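Local coordinates for protein Apc35852 (Geobacillus stearothermophilus, PDB 1U9C) that is of unknown function but belongs to the DJ-1/PfpI family, which includes chaperones and cysteine proteases, at residues A92-G97 against E214-A219; Y35-E40 against S208-A213; M10-H15 against E29-P34; D85-F90 against L111-Q116. All coordinates share one frame; numbering follows the deposited sequence.

In the fold
Contacts 1, 2 and 3 form a continuous layer on one face of the central sheet. Contacts 1 and 2 share helix 209-221, contacts 2 and 3 share helix 28-40, and contacts 1 and 3 meet through the neighbouring strands 92-95 and 7-12. Contact 4 lies across the sheet, its centre about 17 Å from that of contact 3, and reaches contact 1 through I93. All four are largely buried, and contact 3 lies nearest the middle of the chain. Contacts 1 and 3 are apolar, with a methionine sulfur beside a ring in contact 3. Contact 2 adds a water bridge at its solvent-exposed margin, and contact 4 packs a valine against backbone and an alanine methyl against a tyrosine ring.

Contact 1: residues A92-G97 against E214-A219; sequences AIFLPG and EKVVAA
With one methyl, CG1, trans to its own backbone N (chi1 173°), V216 straddles two residues of strand 92-95: CG1 meets A92 and CG2 meets F94. F94 answers with CG swung to the far side from its backbone N (chi1 -165°), which brings its ring beside the valine. The CB of A92 lies 4.0 Å from CG1 of V216. CG2 of V216 comes up to the edge of the phenylalanine ring, near its plane, at 4.2 Å from CD1 of F94, so the ring offers its edge to V216. Another part of that edge, in plane, is met by CG of P96.

The strand alternation explains the selection. A92 and F94 turn toward helix 209-221, whereas I93 between them points away, to helix 109-120 on the other side of the sheet. Around it, F38 of helix 28-40 and A126 of strand 124-127 also touch V216. Since only carbon atoms meet across this buried junction, helix and strand are held here by shape and by exclusion of water, without any directional bond between the two segments.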
loop_
_atom_site.group_PDB
_atom_site.type_symbol
_atom_site.label_atom_id
_atom_site.label_comp_id
_atom_site.label_asym_id
_atom_site.label_seq_id
_atom_site.Cartn_x
_atom_site.Cartn_y
_atom_site.Cartn_z
ATOM N N ALA A 92 6.346 10.442 -4.213
ATOM C CA ALA A 92 5.219 9.520 -4.045
ATOM C C ALA A 92 5.533 8.495 -2.949
ATOM O O ALA A 92 6.723 8.106 -2.810
ATOM C CB ALA A 92 4.831 8.778 -5.330
ATOM N N ILE A 93 4.498 8.010 -2.282
ATOM C CA ILE A 93 4.627 6.826 -1.383
ATOM C C ILE A 93 3.645 5.822 -1.938
ATOM O O ILE A 93 2.525 6.132 -2.373
ATOM C CB ILE A 93 4.328 7.229 0.090
ATOM C CG1 ILE A 93 4.568 6.021 0.997
ATOM C CG2 ILE A 93 2.940 7.771 0.299
ATOM C CD1 ILE A 93 4.455 6.422 2.494
ATOM N N PHE A 94 4.086 4.541 -1.885
ATOM C CA PHE A 94 3.309 3.410 -2.363
ATOM C C PHE A 94 3.244 2.322 -1.295
ATOM O O PHE A 94 4.287 1.871 -0.853
ATOM C CB PHE A 94 3.974 2.878 -3.645
ATOM C CG PHE A 94 3.093 1.956 -4.444
ATOM C CD1 PHE A 94 2.394 2.412 -5.548
ATOM C CD2 PHE A 94 2.884 0.625 -4.059
ATOM C CE1 PHE A 94 1.559 1.572 -6.251
ATOM C CE2 PHE A 94 2.038 -0.190 -4.777
ATOM C CZ PHE A 94 1.386 0.316 -5.873
ATOM N N LEU A 95 2.037 1.918 -0.948
ATOM C CA LEU A 95 1.779 0.891 0.082
ATOM C C LEU A 95 1.195 -0.356 -0.502
ATOM O O LEU A 95 -0.006 -0.432 -0.743
ATOM C CB LEU A 95 0.794 1.458 1.138
ATOM C CG LEU A 95 1.216 2.736 1.844
ATOM C CD1 LEU A 95 0.161 3.132 2.881
ATOM C CD2 LEU A 95 2.518 2.718 2.380
ATOM N N PRO A 96 2.025 -1.364 -0.782
ATOM C CA PRO A 96 1.493 -2.661 -1.119
ATOM C C PRO A 96 0.731 -3.242 0.067
ATOM O O PRO A 96 0.840 -2.826 1.204
ATOM C CB PRO A 96 2.765 -3.475 -1.372
ATOM C CG PRO A 96 3.806 -2.469 -1.736
ATOM C CD PRO A 96 3.483 -1.362 -0.774
ATOM N N GLY A 97 -0.006 -4.313 -0.242
ATOM C CA GLY A 97 -0.839 -5.034 0.741
ATOM C C GLY A 97 -0.320 -6.350 1.255
ATOM O O GLY A 97 0.878 -6.535 1.490
ATOM N N GLU A 214 0.576 2.440 -12.605
ATOM C CA GLU A 214 0.545 3.279 -13.791
ATOM C C GLU A 214 -0.139 4.611 -13.532
ATOM O O GLU A 214 0.191 5.654 -14.145
ATOM C CB GLU A 214 -0.093 2.523 -14.969
ATOM C CG GLU A 214 0.710 1.309 -15.420
ATOM C CD GLU A 214 2.077 1.634 -16.017
ATOM O OE1 GLU A 214 2.355 2.827 -16.289
ATOM O OE2 GLU A 214 2.882 0.691 -16.251
ATOM N N LYS A 215 -1.096 4.644 -12.623
ATOM C CA LYS A 215 -1.652 5.916 -12.190
ATOM C C LYS A 215 -0.632 6.806 -11.482
ATOM O O LYS A 215 -0.639 8.017 -11.647
ATOM C CB LYS A 215 -2.918 5.746 -11.312
ATOM C CG LYS A 215 -4.195 5.348 -12.096
ATOM C CD LYS A 215 -5.383 4.971 -11.185
ATOM C CE LYS A 215 -6.678 4.776 -11.971
ATOM N NZ LYS A 215 -6.662 3.547 -12.845
ATOM N N VAL A 216 0.228 6.176 -10.664
ATOM C CA VAL A 216 1.323 6.908 -10.003
ATOM C C VAL A 216 2.228 7.494 -11.042
ATOM O O VAL A 216 2.588 8.655 -10.970
ATOM C CB VAL A 216 2.043 6.020 -8.986
ATOM C CG1 VAL A 216 3.253 6.702 -8.426
ATOM C CG2 VAL A 216 1.059 5.613 -7.881
ATOM N N VAL A 217 2.616 6.699 -12.021
ATOM C CA VAL A 217 3.492 7.176 -13.086
ATOM C C VAL A 217 2.873 8.377 -13.808
ATOM O O VAL A 217 3.524 9.371 -14.025
ATOM C CB VAL A 217 3.812 6.026 -14.136
ATOM C CG1 VAL A 217 4.486 6.571 -15.380
ATOM C CG2 VAL A 217 4.650 4.940 -13.494
ATOM N N ALA A 218 1.576 8.281 -14.122
ATOM C CA ALA A 218 0.909 9.387 -14.812
ATOM C C ALA A 218 0.921 10.656 -13.975
ATOM O O ALA A 218 1.251 11.731 -14.473
ATOM C CB ALA A 218 -0.556 9.048 -15.123
ATOM N N ALA A 219 0.587 10.521 -12.676
ATOM C CA ALA A 219 0.640 11.682 -11.792
ATOM C C ALA A 219 2.050 12.280 -11.678
ATOM O O ALA A 219 2.208 13.510 -11.652
ATOM C CB ALA A 219 0.115 11.321 -10.433
#

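Contact 2: residues Y35-E40 against S208-A213; sequences YLVFQE and SSRSTA
V37, F38 and A213 supply the apolar part of this helix-helix contact. The CB of A213 touches both side chains, with CG1 of V37 at 4.1 Å and CZ of F38 at 4.1 Å. The phenylalanine ring leans across toward helix 209-221 so that its CE1 also lies 3.7 Å from the carbonyl O of A213, approached obliquely. A methyl-sized residue at the crossing lets the backbones come close, V37 and A213 having their CA atoms 6.9 Å apart.

The polar part lies at the solvent-exposed margin. R210, bent at chi3 (-59°), lays its guanidinium obliquely against V37, with NH1 3.9 Å from CG2. Beyond it a water lies in the guanidinium plane, at its edge: it accepts from NH1 of R210 at 2.9 Å and donates to OE1 of E40, joining two opposite charges that do not touch directly.

Within 208-213, the backbone O of S208 takes two bonds from T212, from N and from OG1 on opposite faces of its plane; the hydroxyl stands 2.7 Å from that O. S208 OG is held by N205 and F193.

The segments 35-40 and 209-213 run at 36° to one another, their axes 9.8 Å apart at the closest, and belong to the same helical layer of the α/β/α sandwich of the DJ-1/PfpI family.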
loop_
_atom_site.group_PDB
_atom_site.type_symbol
_atom_site.label_atom_id
_atom_site.label_comp_id
_atom_site.label_asym_id
_atom_site.label_seq_id
_atom_site.Cartn_x
_atom_site.Cartn_y
_atom_site.Cartn_z
ATOM N N TYR A 35 7.192 -2.089 -8.201
ATOM C CA TYR A 35 8.645 -1.841 -8.119
ATOM C C TYR A 35 9.239 -1.895 -9.544
ATOM O O TYR A 35 9.987 -0.975 -9.919
ATOM C CB TYR A 35 9.279 -2.919 -7.228
ATOM C CG TYR A 35 10.799 -2.803 -7.056
ATOM C CD1 TYR A 35 11.311 -1.969 -6.132
ATOM C CD2 TYR A 35 11.663 -3.545 -7.818
ATOM C CE1 TYR A 35 12.677 -1.856 -5.954
ATOM C CE2 TYR A 35 13.055 -3.430 -7.611
ATOM C CZ TYR A 35 13.500 -2.600 -6.668
ATOM O OH TYR A 35 14.886 -2.486 -6.468
ATOM N N LEU A 36 8.889 -2.902 -10.308
ATOM C CA LEU A 36 9.446 -3.049 -11.659
ATOM C C LEU A 36 8.976 -1.878 -12.536
ATOM O O LEU A 36 9.775 -1.325 -13.323
ATOM C CB LEU A 36 9.001 -4.397 -12.280
ATOM C CG LEU A 36 9.380 -4.726 -13.724
ATOM C CD1 LEU A 36 10.885 -4.808 -13.810
ATOM C CD2 LEU A 36 8.740 -5.993 -14.260
ATOM N N VAL A 37 7.692 -1.488 -12.499
ATOM C CA VAL A 37 7.196 -0.330 -13.235
ATOM C C VAL A 37 8.012 0.906 -12.911
ATOM O O VAL A 37 8.472 1.644 -13.824
ATOM C CB VAL A 37 5.662 -0.084 -12.954
ATOM C CG1 VAL A 37 5.187 1.320 -13.455
ATOM C CG2 VAL A 37 4.790 -1.187 -13.564
ATOM N N PHE A 38 8.216 1.174 -11.615
ATOM C CA PHE A 38 8.963 2.367 -11.223
ATOM C C PHE A 38 10.438 2.314 -11.634
ATOM O O PHE A 38 10.995 3.307 -12.107
ATOM C CB PHE A 38 8.813 2.602 -9.709
ATOM C CG PHE A 38 7.392 2.799 -9.241
ATOM C CD1 PHE A 38 6.430 3.420 -10.011
ATOM C CD2 PHE A 38 7.022 2.343 -7.990
ATOM C CE1 PHE A 38 5.149 3.582 -9.567
ATOM C CE2 PHE A 38 5.734 2.512 -7.557
ATOM C CZ PHE A 38 4.805 3.133 -8.347
ATOM N N GLN A 39 11.061 1.156 -11.467
ATOM C CA GLN A 39 12.445 0.996 -11.942
ATOM C C GLN A 39 12.523 1.221 -13.456
ATOM O O GLN A 39 13.482 1.912 -13.900
ATOM C CB GLN A 39 12.958 -0.405 -11.563
ATOM C CG GLN A 39 13.209 -0.570 -10.113
ATOM C CD GLN A 39 14.328 0.295 -9.635
ATOM O OE1 GLN A 39 14.182 1.107 -8.725
ATOM N NE2 GLN A 39 15.443 0.193 -10.321
ATOM N N GLU A 40 11.562 0.710 -14.254
ATOM C CA GLU A 40 11.553 0.882 -15.759
ATOM C C GLU A 40 11.474 2.335 -16.126
ATOM O O GLU A 40 11.971 2.751 -17.185
ATOM C CB GLU A 40 10.331 0.152 -16.367
ATOM C CG GLU A 40 10.442 -1.370 -16.466
ATOM C CD GLU A 40 9.120 -2.108 -16.773
ATOM O OE1 GLU A 40 7.972 -1.594 -16.628
ATOM O OE2 GLU A 40 9.190 -3.296 -17.157
ATOM N N SER A 208 -4.989 -5.499 -9.389
ATOM C CA SER A 208 -4.941 -4.046 -9.610
ATOM C C SER A 208 -3.542 -3.439 -9.451
ATOM O O SER A 208 -3.426 -2.202 -9.518
ATOM C CB SER A 208 -5.859 -3.398 -8.589
ATOM O OG SER A 208 -7.154 -3.980 -8.632
ATOM N N SER A 209 -2.520 -4.252 -9.189
ATOM C CA SER A 209 -1.177 -3.734 -8.861
ATOM C C SER A 209 -0.606 -2.900 -9.980
ATOM O O SER A 209 -0.132 -1.776 -9.767
ATOM C CB SER A 209 -0.235 -4.871 -8.529
ATOM O OG SER A 209 -0.681 -5.612 -7.393
ATOM N N ARG A 210 -0.660 -3.401 -11.203
ATOM C CA ARG A 210 -0.124 -2.702 -12.312
ATOM C C ARG A 210 -0.814 -1.367 -12.615
ATOM O O ARG A 210 -0.166 -0.330 -12.773
ATOM C CB ARG A 210 -0.080 -3.557 -13.565
ATOM C CG ARG A 210 0.665 -2.910 -14.672
ATOM C CD ARG A 210 0.883 -3.839 -15.897
ATOM N NE ARG A 210 1.618 -5.017 -15.442
ATOM C CZ ARG A 210 2.947 -5.147 -15.391
ATOM N NH1 ARG A 210 3.762 -4.192 -15.866
ATOM N NH2 ARG A 210 3.456 -6.281 -14.926
ATOM N N SER A 211 -2.143 -1.365 -12.604
ATOM C CA SER A 211 -2.895 -0.173 -12.946
ATOM C C SER A 211 -2.709 0.899 -11.903
ATOM O O SER A 211 -2.633 2.077 -12.217
ATOM C CB SER A 211 -4.399 -0.432 -13.175
ATOM O OG SER A 211 -5.087 -0.871 -12.027
ATOM N N THR A 212 -2.564 0.479 -10.652
ATOM C CA THR A 212 -2.309 1.426 -9.568
ATOM C C THR A 212 -0.977 2.083 -9.812
ATOM O O THR A 212 -0.852 3.324 -9.726
ATOM C CB THR A 212 -2.349 0.712 -8.179
ATOM O OG1 THR A 212 -3.633 0.086 -8.017
ATOM C CG2 THR A 212 -2.282 1.722 -7.036
ATOM N N ALA A 213 0.038 1.291 -10.078
ATOM C CA ALA A 213 1.357 1.837 -10.372
ATOM C C ALA A 213 1.348 2.770 -11.574
ATOM O O ALA A 213 2.016 3.788 -11.574
ATOM C CB ALA A 213 2.377 0.733 -10.568
HETATM O O HOH W 1 6.565 -3.614 -16.014
#

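Contact 3: residues M10-H15 against E29-P34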
loop_
_atom_site.group_PDB
_atom_site.type_symbol
_atom_site.label_atom_id
_atom_site.label_comp_id
_atom_site.label_asym_id
_atom_site.label_seq_id
_atom_site.Cartn_x
_atom_site.Cartn_y
_atom_site.Cartn_z
ATOM N N MET A 10 8.531 3.107 -1.093
ATOM C CA MET A 10 7.621 1.960 -0.951
ATOM C C MET A 10 7.678 1.413 0.449
ATOM O O MET A 10 8.810 1.307 0.964
ATOM C CB MET A 10 7.984 0.871 -1.954
ATOM C CG MET A 10 7.884 1.367 -3.410
ATOM S SD MET A 10 8.105 0.066 -4.658
ATOM C CE MET A 10 6.529 -0.764 -4.555
ATOM N N VAL A 11 6.534 1.164 1.077
ATOM C CA VAL A 11 6.540 0.693 2.464
ATOM C C VAL A 11 5.704 -0.560 2.544
ATOM O O VAL A 11 4.548 -0.591 2.151
ATOM C CB VAL A 11 5.989 1.760 3.424
ATOM C CG1 VAL A 11 6.157 1.284 4.864
ATOM C CG2 VAL A 11 6.672 3.101 3.263
ATOM N N VAL A 12 6.312 -1.632 3.075
ATOM C CA VAL A 12 5.656 -2.914 3.219
ATOM C C VAL A 12 5.624 -3.390 4.689
ATOM O O VAL A 12 6.356 -2.960 5.559
ATOM C CB VAL A 12 6.318 -3.992 2.318
ATOM C CG1 VAL A 12 6.258 -3.552 0.880
ATOM C CG2 VAL A 12 7.775 -4.286 2.753
ATOM N N THR A 13 4.700 -4.344 4.905
ATOM C CA THR A 13 4.500 -4.995 6.220
ATOM C C THR A 13 5.635 -5.935 6.567
ATOM O O THR A 13 6.385 -6.422 5.718
ATOM C CB THR A 13 3.160 -5.759 6.169
ATOM O OG1 THR A 13 2.820 -6.287 7.473
ATOM C CG2 THR A 13 3.198 -6.960 5.255
ATOM N N ASN A 14 5.773 -6.184 7.868
ATOM C CA ASN A 14 6.598 -7.239 8.395
ATOM C C ASN A 14 5.792 -8.231 9.253
ATOM O O ASN A 14 6.398 -9.078 9.908
ATOM C CB ASN A 14 7.737 -6.719 9.266
ATOM C CG ASN A 14 8.588 -5.701 8.566
ATOM O OD1 ASN A 14 8.241 -4.544 8.546
ATOM N ND2 ASN A 14 9.731 -6.126 7.977
ATOM N N HIS A 15 4.470 -8.162 9.196
ATOM C CA HIS A 15 3.643 -8.930 10.098
ATOM C C HIS A 15 3.268 -10.274 9.577
ATOM O O HIS A 15 2.789 -10.377 8.439
ATOM C CB HIS A 15 2.371 -8.173 10.420
ATOM C CG HIS A 15 1.645 -8.737 11.577
ATOM N ND1 HIS A 15 1.940 -8.372 12.861
ATOM C CD2 HIS A 15 0.718 -9.720 11.659
ATOM C CE1 HIS A 15 1.214 -9.106 13.701
ATOM N NE2 HIS A 15 0.441 -9.919 12.994
ATOM N N GLU A 29 3.186 -9.784 -5.264
ATOM C CA GLU A 29 2.971 -9.106 -6.524
ATOM C C GLU A 29 2.734 -7.625 -6.316
ATOM O O GLU A 29 3.016 -6.804 -7.205
ATOM C CB GLU A 29 1.754 -9.743 -7.279
ATOM C CG GLU A 29 1.317 -9.009 -8.539
ATOM C CD GLU A 29 0.138 -9.602 -9.250
ATOM O OE1 GLU A 29 -0.579 -10.469 -8.698
ATOM O OE2 GLU A 29 -0.067 -9.113 -10.391
ATOM N N GLU A 30 2.069 -7.279 -5.235
ATOM C CA GLU A 30 1.705 -5.895 -4.964
ATOM C C GLU A 30 2.887 -4.980 -4.728
ATOM O O GLU A 30 2.757 -3.767 -4.855
ATOM C CB GLU A 30 0.712 -5.827 -3.825
ATOM C CG GLU A 30 -0.641 -6.456 -4.195
ATOM C CD GLU A 30 -1.575 -6.617 -3.075
ATOM O OE1 GLU A 30 -1.368 -6.126 -2.008
ATOM O OE2 GLU A 30 -2.594 -7.351 -3.354
ATOM N N PHE A 31 4.002 -5.558 -4.330
ATOM C CA PHE A 31 5.304 -4.886 -4.300
ATOM C C PHE A 31 6.035 -5.038 -5.636
ATOM O O PHE A 31 6.505 -4.057 -6.198
ATOM C CB PHE A 31 6.184 -5.451 -3.182
ATOM C CG PHE A 31 7.552 -4.883 -3.179
ATOM C CD1 PHE A 31 7.804 -3.621 -2.677
ATOM C CD2 PHE A 31 8.620 -5.554 -3.775
ATOM C CE1 PHE A 31 9.077 -3.078 -2.734
ATOM C CE2 PHE A 31 9.868 -5.028 -3.812
ATOM C CZ PHE A 31 10.100 -3.795 -3.306
ATOM N N ALA A 32 6.142 -6.270 -6.115
ATOM C CA ALA A 32 7.058 -6.547 -7.218
ATOM C C ALA A 32 6.620 -5.874 -8.522
ATOM O O ALA A 32 7.446 -5.314 -9.245
ATOM C CB ALA A 32 7.211 -8.051 -7.447
ATOM N N VAL A 33 5.335 -5.910 -8.870
ATOM C CA VAL A 33 4.917 -5.337 -10.135
ATOM C C VAL A 33 5.106 -3.800 -10.109
ATOM O O VAL A 33 5.692 -3.229 -11.027
ATOM C CB VAL A 33 3.506 -5.785 -10.458
ATOM C CG1 VAL A 33 2.819 -4.841 -11.436
ATOM C CG2 VAL A 33 3.519 -7.244 -10.955
ATOM N N PRO A 34 4.640 -3.093 -9.085
ATOM C CA PRO A 34 4.936 -1.669 -8.991
ATOM C C PRO A 34 6.428 -1.342 -8.973
ATOM O O PRO A 34 6.844 -0.367 -9.621
ATOM C CB PRO A 34 4.175 -1.237 -7.722
ATOM C CG PRO A 34 3.036 -2.212 -7.684
ATOM C CD PRO A 34 3.684 -3.510 -8.050
#
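M10 and F31 bury the most surface here, and V12 takes the next share. The methionine chain leaves strand 7-12 and bends at its last torsion (chi3 76°), which folds the terminal methyl back over helix 28-40. As a result sulfur and methyl both lie beside the F31 ring: SD is 4.7 Å from the ring centroid, 47° off the normal, an oblique Met-aromatic contact, and CE comes to 3.6 Å from CD1 of F31. The same CE reaches CB of P34, 4.0 Å away, one turn further along the helix. Replacing M10 by an alanine would probably open a gap between the F31 ring and P34 and leave that ring freer to shift.

F31 is brought in by a trans chi1, its CD1 and CE1 meeting the strand side chains. V12, two residues on from M10 and on the same side of the strand, adds its CG1 at 3.9 Å from CD1 of F31, the two side chains crossing at about a right angle. Beyond the ring lie V47 of strand 44-49 and Y35.

The segments 10-12 and 29-34 run almost antiparallel, at 163°, as expected for the first half of a β-α-β crossover from strand 7-12 through helix 28-40 to strand 44-49. E30, which takes no part here, makes a weak hydrogen bond to G97. Just past the strand, T13 OG1 accepts from the backbone N of H15 at 3.0 Å in an ST turn. The side chains that meet are apolar apart from the polarisable sulfur, so the interface depends on close fit and dispersion.

Contact 4: residues D85-F90 against L111-Q116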
loop_
_atom_site.group_PDB
_atom_site.type_symbol
_atom_site.label_atom_id
_atom_site.label_comp_id
_atom_site.label_asym_id
_atom_site.label_seq_id
_atom_site.Cartn_x
_atom_site.Cartn_y
_atom_site.Cartn_z
ATOM N N ASP A 85 12.215 10.519 9.024
ATOM C CA ASP A 85 13.028 11.164 7.980
ATOM C C ASP A 85 12.467 10.897 6.562
ATOM O O ASP A 85 12.639 11.658 5.633
ATOM C CB ASP A 85 14.500 10.697 8.058
ATOM C CG ASP A 85 15.214 11.155 9.299
ATOM O OD1 ASP A 85 14.730 12.103 9.940
ATOM O OD2 ASP A 85 16.275 10.619 9.691
ATOM N N ASP A 86 11.825 9.746 6.396
ATOM C CA ASP A 86 11.198 9.379 5.092
ATOM C C ASP A 86 9.958 10.167 4.749
ATOM O O ASP A 86 9.388 9.993 3.660
ATOM C CB ASP A 86 10.879 7.897 5.060
ATOM C CG ASP A 86 12.111 7.046 5.185
ATOM O OD1 ASP A 86 13.171 7.301 4.546
ATOM O OD2 ASP A 86 12.069 6.006 5.910
ATOM N N ALA A 87 9.556 11.097 5.662
ATOM C CA ALA A 87 8.424 11.967 5.395
ATOM C C ALA A 87 8.718 13.000 4.347
ATOM O O ALA A 87 7.779 13.558 3.789
ATOM C CB ALA A 87 7.985 12.676 6.652
ATOM N N HIS A 88 10.001 13.225 4.034
ATOM C CA HIS A 88 10.396 14.221 3.072
ATOM C C HIS A 88 11.428 13.639 2.123
ATOM O O HIS A 88 12.059 12.600 2.413
ATOM C CB HIS A 88 10.926 15.453 3.812
ATOM C CG HIS A 88 9.871 16.119 4.645
ATOM N ND1 HIS A 88 9.767 15.947 6.008
ATOM C CD2 HIS A 88 8.820 16.890 4.280
ATOM C CE1 HIS A 88 8.728 16.640 6.458
ATOM N NE2 HIS A 88 8.134 17.215 5.423
ATOM N N GLY A 89 11.508 14.232 0.933
ATOM C CA GLY A 89 12.457 13.825 -0.103
ATOM C C GLY A 89 11.903 12.898 -1.174
ATOM O O GLY A 89 12.643 12.492 -2.061
ATOM N N PHE A 90 10.616 12.562 -1.122
ATOM C CA PHE A 90 9.974 11.658 -2.074
ATOM C C PHE A 90 8.786 12.307 -2.734
ATOM O O PHE A 90 8.019 12.980 -2.077
ATOM C CB PHE A 90 9.515 10.402 -1.361
ATOM C CG PHE A 90 10.636 9.607 -0.820
ATOM C CD1 PHE A 90 11.369 8.773 -1.625
ATOM C CD2 PHE A 90 10.992 9.728 0.529
ATOM C CE1 PHE A 90 12.466 8.108 -1.142
ATOM C CE2 PHE A 90 12.074 9.034 1.036
ATOM C CZ PHE A 90 12.804 8.217 0.197
ATOM N N LEU A 111 4.385 5.610 10.372
ATOM C CA LEU A 111 3.688 5.639 9.089
ATOM C C LEU A 111 2.606 6.725 9.079
ATOM O O LEU A 111 2.414 7.374 8.064
ATOM C CB LEU A 111 3.133 4.233 8.748
ATOM C CG LEU A 111 2.373 4.120 7.427
ATOM C CD1 LEU A 111 3.270 4.426 6.270
ATOM C CD2 LEU A 111 1.806 2.688 7.287
ATOM N N GLN A 112 1.892 6.904 10.194
ATOM C CA GLN A 112 0.874 7.966 10.254
ATOM C C GLN A 112 1.515 9.327 10.034
ATOM O O GLN A 112 0.995 10.154 9.298
ATOM C CB GLN A 112 0.149 7.951 11.589
ATOM C CG GLN A 112 -0.868 6.809 11.785
ATOM C CD GLN A 112 -1.344 6.748 13.215
ATOM O OE1 GLN A 112 -1.103 7.665 14.007
ATOM N NE2 GLN A 112 -1.961 5.636 13.558
ATOM N N TYR A 113 2.658 9.531 10.658
ATOM C CA TYR A 113 3.375 10.783 10.519
ATOM C C TYR A 113 3.862 11.018 9.091
ATOM O O TYR A 113 3.703 12.074 8.518
ATOM C CB TYR A 113 4.577 10.771 11.455
ATOM C CG TYR A 113 5.345 12.056 11.358
ATOM C CD1 TYR A 113 5.007 13.140 12.155
ATOM C CD2 TYR A 113 6.408 12.186 10.505
ATOM C CE1 TYR A 113 5.709 14.334 12.069
ATOM C CE2 TYR A 113 7.095 13.381 10.389
ATOM C CZ TYR A 113 6.750 14.441 11.188
ATOM O OH TYR A 113 7.464 15.627 11.081
ATOM N N VAL A 114 4.439 9.998 8.465
ATOM C CA VAL A 114 4.835 10.050 7.080
ATOM C C VAL A 114 3.666 10.342 6.174
ATOM O O VAL A 114 3.781 11.267 5.341
ATOM C CB VAL A 114 5.575 8.744 6.708
ATOM C CG1 VAL A 114 5.813 8.717 5.240
ATOM C CG2 VAL A 114 6.906 8.660 7.437
ATOM N N LEU A 115 2.539 9.656 6.280
ATOM C CA LEU A 115 1.410 9.861 5.385
ATOM C C LEU A 115 0.871 11.280 5.607
ATOM O O LEU A 115 0.487 11.927 4.636
ATOM C CB LEU A 115 0.325 8.834 5.639
ATOM C CG LEU A 115 0.656 7.445 5.113
ATOM C CD1 LEU A 115 -0.242 6.430 5.704
ATOM C CD2 LEU A 115 0.596 7.399 3.587
ATOM N N GLN A 116 0.843 11.746 6.841
ATOM C CA GLN A 116 0.399 13.132 7.087
ATOM C C GLN A 116 1.231 14.129 6.324
ATOM O O GLN A 116 0.688 15.082 5.689
ATOM C CB GLN A 116 0.474 13.428 8.575
ATOM C CG GLN A 116 0.153 14.905 8.968
ATOM C CD GLN A 116 -0.030 15.099 10.430
ATOM O OE1 GLN A 116 0.747 15.799 11.094
ATOM N NE2 GLN A 116 -1.090 14.531 10.953
#
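A87 and V114 meet on the side of the α/β/α sandwich covered by helix 109-120, where the short 3-10 turn ahead of strand 92-95 rests on that helix. Their CA atoms are only 4.4 Å apart, an approach permitted by the small alanine. V114 stands beside the turn with both methyls against backbone: CG1 lies 4.1 Å from the carbonyl O of D86, and CG2 lies 4.0 Å from the backbone N of A87. Behind it, V114 also touches I93 of the strand. Cutting V114 back to an alanine would probably leave a gap beneath the turn and strip I93 of a packing partner.

Y113 approaches from another direction. Its chi1 of -179° carries the ring out from the helix toward A87, whose CB it meets obliquely. That CB therefore touches both neighbours in the helix, ring and methyl. K84 adds a cation-pi contact to the same tyrosine, and D86 is turned to K46, with which it forms a salt bridge, so the carboxylate of D86 is engaged outside this contact. The shortest approach between the segments puts CB of A87 3.9 Å from CE2 of Y113.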